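Local coordinates for MutS2 protein (Thermus thermophilus, PDB 2ZQE) that probably cuts DNA through its Smr endonuclease domain, the part present here, and so suppresses homologous recombination, at residues A50-L55 against E62-A67. Sequence-based numbering, arbitrary orientation.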
ATOM      1  N   ALA A  50       1.660   5.009  -8.713  1.00  5.52           N
ATOM      2  CA  ALA A  50       2.161   6.056  -7.826  1.00  5.72           C
ATOM      3  C   ALA A  50       2.536   5.485  -6.464  1.00  5.42           C
ATOM      4  O   ALA A  50       3.573   5.829  -5.898  1.00  5.39           O
ATOM      5  CB  ALA A  50       1.143   7.182  -7.673  1.00  6.01           C
ATOM      6  N   ILE A  51       1.695   4.587  -5.956  1.00  4.57           N
ATOM      7  CA  ILE A  51       1.968   3.922  -4.681  1.00  4.09           C
ATOM      8  C   ILE A  51       3.243   3.052  -4.725  1.00  4.30           C
ATOM      9  O   ILE A  51       4.105   3.139  -3.826  1.00  4.02           O
ATOM     10  CB  ILE A  51       0.755   3.107  -4.222  1.00  3.96           C
ATOM     11  CG1 ILE A  51      -0.372   4.053  -3.837  1.00  3.40           C
ATOM     12  CG2 ILE A  51       1.144   2.174  -3.040  1.00  3.95           C
ATOM     13  CD1 ILE A  51      -1.739   3.376  -3.716  1.00  4.60           C
ATOM     14  N   ARG A  52       3.383   2.235  -5.760  1.00  4.99           N
ATOM     15  CA  ARG A  52       4.575   1.392  -5.867  1.00  5.37           C
ATOM     16  C   ARG A  52       5.845   2.243  -5.875  1.00  5.71           C
ATOM     17  O   ARG A  52       6.807   1.923  -5.175  1.00  5.84           O
ATOM     18  CB  ARG A  52       4.518   0.499  -7.104  1.00  5.60           C
ATOM     19  CG  ARG A  52       3.501  -0.636  -6.962  1.00  4.95           C
ATOM     20  CD  ARG A  52       3.191  -1.323  -8.298  1.00  5.16           C
ATOM     21  NE  ARG A  52       4.333  -2.025  -8.893  1.00  6.11           N
ATOM     22  CZ  ARG A  52       4.718  -3.268  -8.575  1.00  7.48           C
ATOM     23  NH1 ARG A  52       4.095  -3.961  -7.627  1.00  6.26           N
ATOM     24  NH2 ARG A  52       5.736  -3.823  -9.217  1.00  7.42           N
ATOM     25  N   GLU A  53       5.834   3.345  -6.622  1.00  5.84           N
ATOM     26  CA  GLU A  53       7.022   4.206  -6.660  1.00  6.98           C
ATOM     27  C   GLU A  53       7.309   4.864  -5.291  1.00  7.00           C
ATOM     28  O   GLU A  53       8.464   4.933  -4.836  1.00  7.11           O
ATOM     29  CB  GLU A  53       6.910   5.234  -7.795  1.00  7.96           C
ATOM     30  CG  GLU A  53       8.182   6.068  -7.983  1.00 10.22           C
ATOM     31  CD  GLU A  53       9.413   5.290  -8.479  1.00 13.62           C
ATOM     32  OE1 GLU A  53       9.321   4.111  -8.888  1.00 12.09           O
ATOM     33  OE2 GLU A  53      10.511   5.902  -8.475  1.00 15.76           O
ATOM     34  N   ALA A  54       6.252   5.312  -4.609  1.00  6.18           N
ATOM     35  CA  ALA A  54       6.417   5.842  -3.252  1.00  6.26           C
ATOM     36  C   ALA A  54       7.034   4.802  -2.303  1.00  6.38           C
ATOM     37  O   ALA A  54       7.920   5.121  -1.476  1.00  6.62           O
ATOM     38  CB  ALA A  54       5.087   6.343  -2.715  1.00  6.60           C
ATOM     39  N   LEU A  55       6.594   3.549  -2.439  1.00  5.39           N
ATOM     40  CA  LEU A  55       7.076   2.468  -1.564  1.00  4.82           C
ATOM     41  C   LEU A  55       8.548   2.164  -1.814  1.00  4.57           C
ATOM     42  O   LEU A  55       9.281   1.864  -0.873  1.00  5.37           O
ATOM     43  CB  LEU A  55       6.241   1.203  -1.757  1.00  4.39           C
ATOM     44  CG  LEU A  55       4.784   1.288  -1.293  1.00  4.25           C
ATOM     45  CD1 LEU A  55       3.997   0.043  -1.730  1.00  4.94           C
ATOM     46  CD2 LEU A  55       4.650   1.521   0.246  1.00  5.85           C
ATOM     47  N   GLU A  62      10.176  -2.975   3.771  1.00  8.10           N
ATOM     48  CA  GLU A  62      11.145  -4.008   3.430  1.00  9.53           C
ATOM     49  C   GLU A  62      10.943  -4.468   1.983  1.00  9.27           C
ATOM     50  O   GLU A  62      11.887  -4.514   1.200  1.00  9.71           O
ATOM     51  CB  GLU A  62      11.049  -5.177   4.387  1.00 10.40           C
ATOM     52  CG  GLU A  62      12.093  -6.237   4.105  1.00 15.90           C
ATOM     53  CD  GLU A  62      12.189  -7.254   5.202  1.00 22.20           C
ATOM     54  OE1 GLU A  62      11.224  -8.040   5.361  1.00 24.36           O
ATOM     55  OE2 GLU A  62      13.240  -7.268   5.888  1.00 24.80           O
ATOM     56  N   SER A  63       9.708  -4.832   1.642  1.00  8.02           N
ATOM     57  CA  SER A  63       9.407  -5.237   0.269  1.00  7.67           C
ATOM     58  C   SER A  63       7.921  -5.047   0.001  1.00  6.66           C
ATOM     59  O   SER A  63       7.143  -4.825   0.929  1.00  6.49           O
ATOM     60  CB  SER A  63       9.825  -6.692   0.031  1.00  7.41           C
ATOM     61  OG  SER A  63       9.083  -7.591   0.854  1.00  7.17           O
ATOM     62  N   PHE A  64       7.541  -5.072  -1.266  1.00  6.07           N
ATOM     63  CA  PHE A  64       6.121  -5.006  -1.616  1.00  4.69           C
ATOM     64  C   PHE A  64       5.896  -5.756  -2.909  1.00  5.10           C
ATOM     65  O   PHE A  64       6.838  -5.964  -3.687  1.00  5.08           O
ATOM     66  CB  PHE A  64       5.658  -3.546  -1.757  1.00  5.04           C
ATOM     67  CG  PHE A  64       6.293  -2.835  -2.918  1.00  3.99           C
ATOM     68  CD1 PHE A  64       5.746  -2.941  -4.197  1.00  3.85           C
ATOM     69  CD2 PHE A  64       7.448  -2.076  -2.736  1.00  6.28           C
ATOM     70  CE1 PHE A  64       6.346  -2.290  -5.291  1.00  5.96           C
ATOM     71  CE2 PHE A  64       8.047  -1.432  -3.812  1.00  5.69           C
ATOM     72  CZ  PHE A  64       7.499  -1.542  -5.087  1.00  6.56           C
ATOM     73  N   ALA A  65       4.646  -6.157  -3.137  1.00  4.63           N
ATOM     74  CA  ALA A  65       4.265  -6.891  -4.346  1.00  5.07           C
ATOM     75  C   ALA A  65       2.765  -6.818  -4.522  1.00  4.64           C
ATOM     76  O   ALA A  65       2.041  -6.582  -3.559  1.00  4.95           O
ATOM     77  CB  ALA A  65       4.674  -8.346  -4.226  1.00  4.89           C
ATOM     78  N   ASP A  66       2.302  -6.990  -5.757  1.00  4.37           N
ATOM     79  CA  ASP A  66       0.872  -7.196  -5.991  1.00  5.15           C
ATOM     80  C   ASP A  66       0.418  -8.411  -5.203  1.00  5.14           C
ATOM     81  O   ASP A  66       1.170  -9.402  -5.074  1.00  5.34           O
ATOM     82  CB  ASP A  66       0.618  -7.473  -7.477  1.00  4.48           C
ATOM     83  CG  ASP A  66       0.894  -6.273  -8.342  1.00  6.48           C
ATOM     84  OD1 ASP A  66       0.304  -5.209  -8.056  1.00  6.99           O
ATOM     85  OD2 ASP A  66       1.681  -6.413  -9.310  1.00  6.65           O
ATOM     86  N   ALA A  67      -0.800  -8.332  -4.678  1.00  5.62           N
ATOM     87  CA  ALA A  67      -1.480  -9.500  -4.112  1.00  6.43           C
ATOM     88  C   ALA A  67      -1.656 -10.545  -5.226  1.00  7.06           C
ATOM     89  O   ALA A  67      -1.760 -10.191  -6.416  1.00  7.89           O
ATOM     90  CB  ALA A  67      -2.823  -9.107  -3.525  1.00  6.87           C
TER
HETATM   91  O   HOH W   1       1.682  -3.665  -6.355  1.00  7.31           O
HETATM   92  O   HOH W   2       4.680  -6.795  -7.627  1.00  8.22           O
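Phe64 reaches from the edge strand 63-66 to the helix segment 50-55 and lays one face of its ring against Leu55; CB of Arg52, one helical turn earlier, lies on the same side, while the Arg52 guanidinium stands at the ring edge. The CB bond of Phe64 points at the helix, and CG set between the backbone N and the carbonyl carbon (chi1 66°) turns that face to it. Leu55 covers the CD2 side and the root of the ring, its CB 3.6 Å from Phe64 CD2 and its CD1 3.9 Å from Phe64 CG. The far end of the ring meets the helix backbone, with Phe64 CZ 3.5 Å from Arg52 O. Arg52 passes the next corner, CG packing 3.7 Å from Phe64 CE1. Its chain then bends at chi3 (65°) and runs toward the strand. The guanidinium and ring planes stand 86° apart, and Phe64 CE1 sits over one guanidinium face, offset to its rim and 3.6 Å from Arg52 NH1.

Beyond the ring, Arg52 NH1 and Asp66 OD2 form a long salt bridge of 3.8 Å. The carboxylate oxygen stands far off the guanidinium plane, where no hydrogen is directed, and the attraction is one of charge. Two waters in the guanidinium plane supply the hydrogen bonds: one accepts from Arg52 NH1 at 2.7 Å and donates to Asp66 OD1, the other accepts from both Arg52 NH1 and the backbone N of Asp66. Arg48, one turn earlier, forms a salt bridge with Asp66 OD2, and this shared carboxylate probably eases the closeness of the two arginines.

The axes of segments 50-55 and 63-66 run nearly antiparallel, 9.6 Å apart, placing helix 46-57 against an outermost strand of the mixed beta-sheet; Leu55 continues inward to Thr77 and Val79 of adjacent strand 76-81, Leu38 of strand 35-39 beyond it, and Leu25 of helix 14-30.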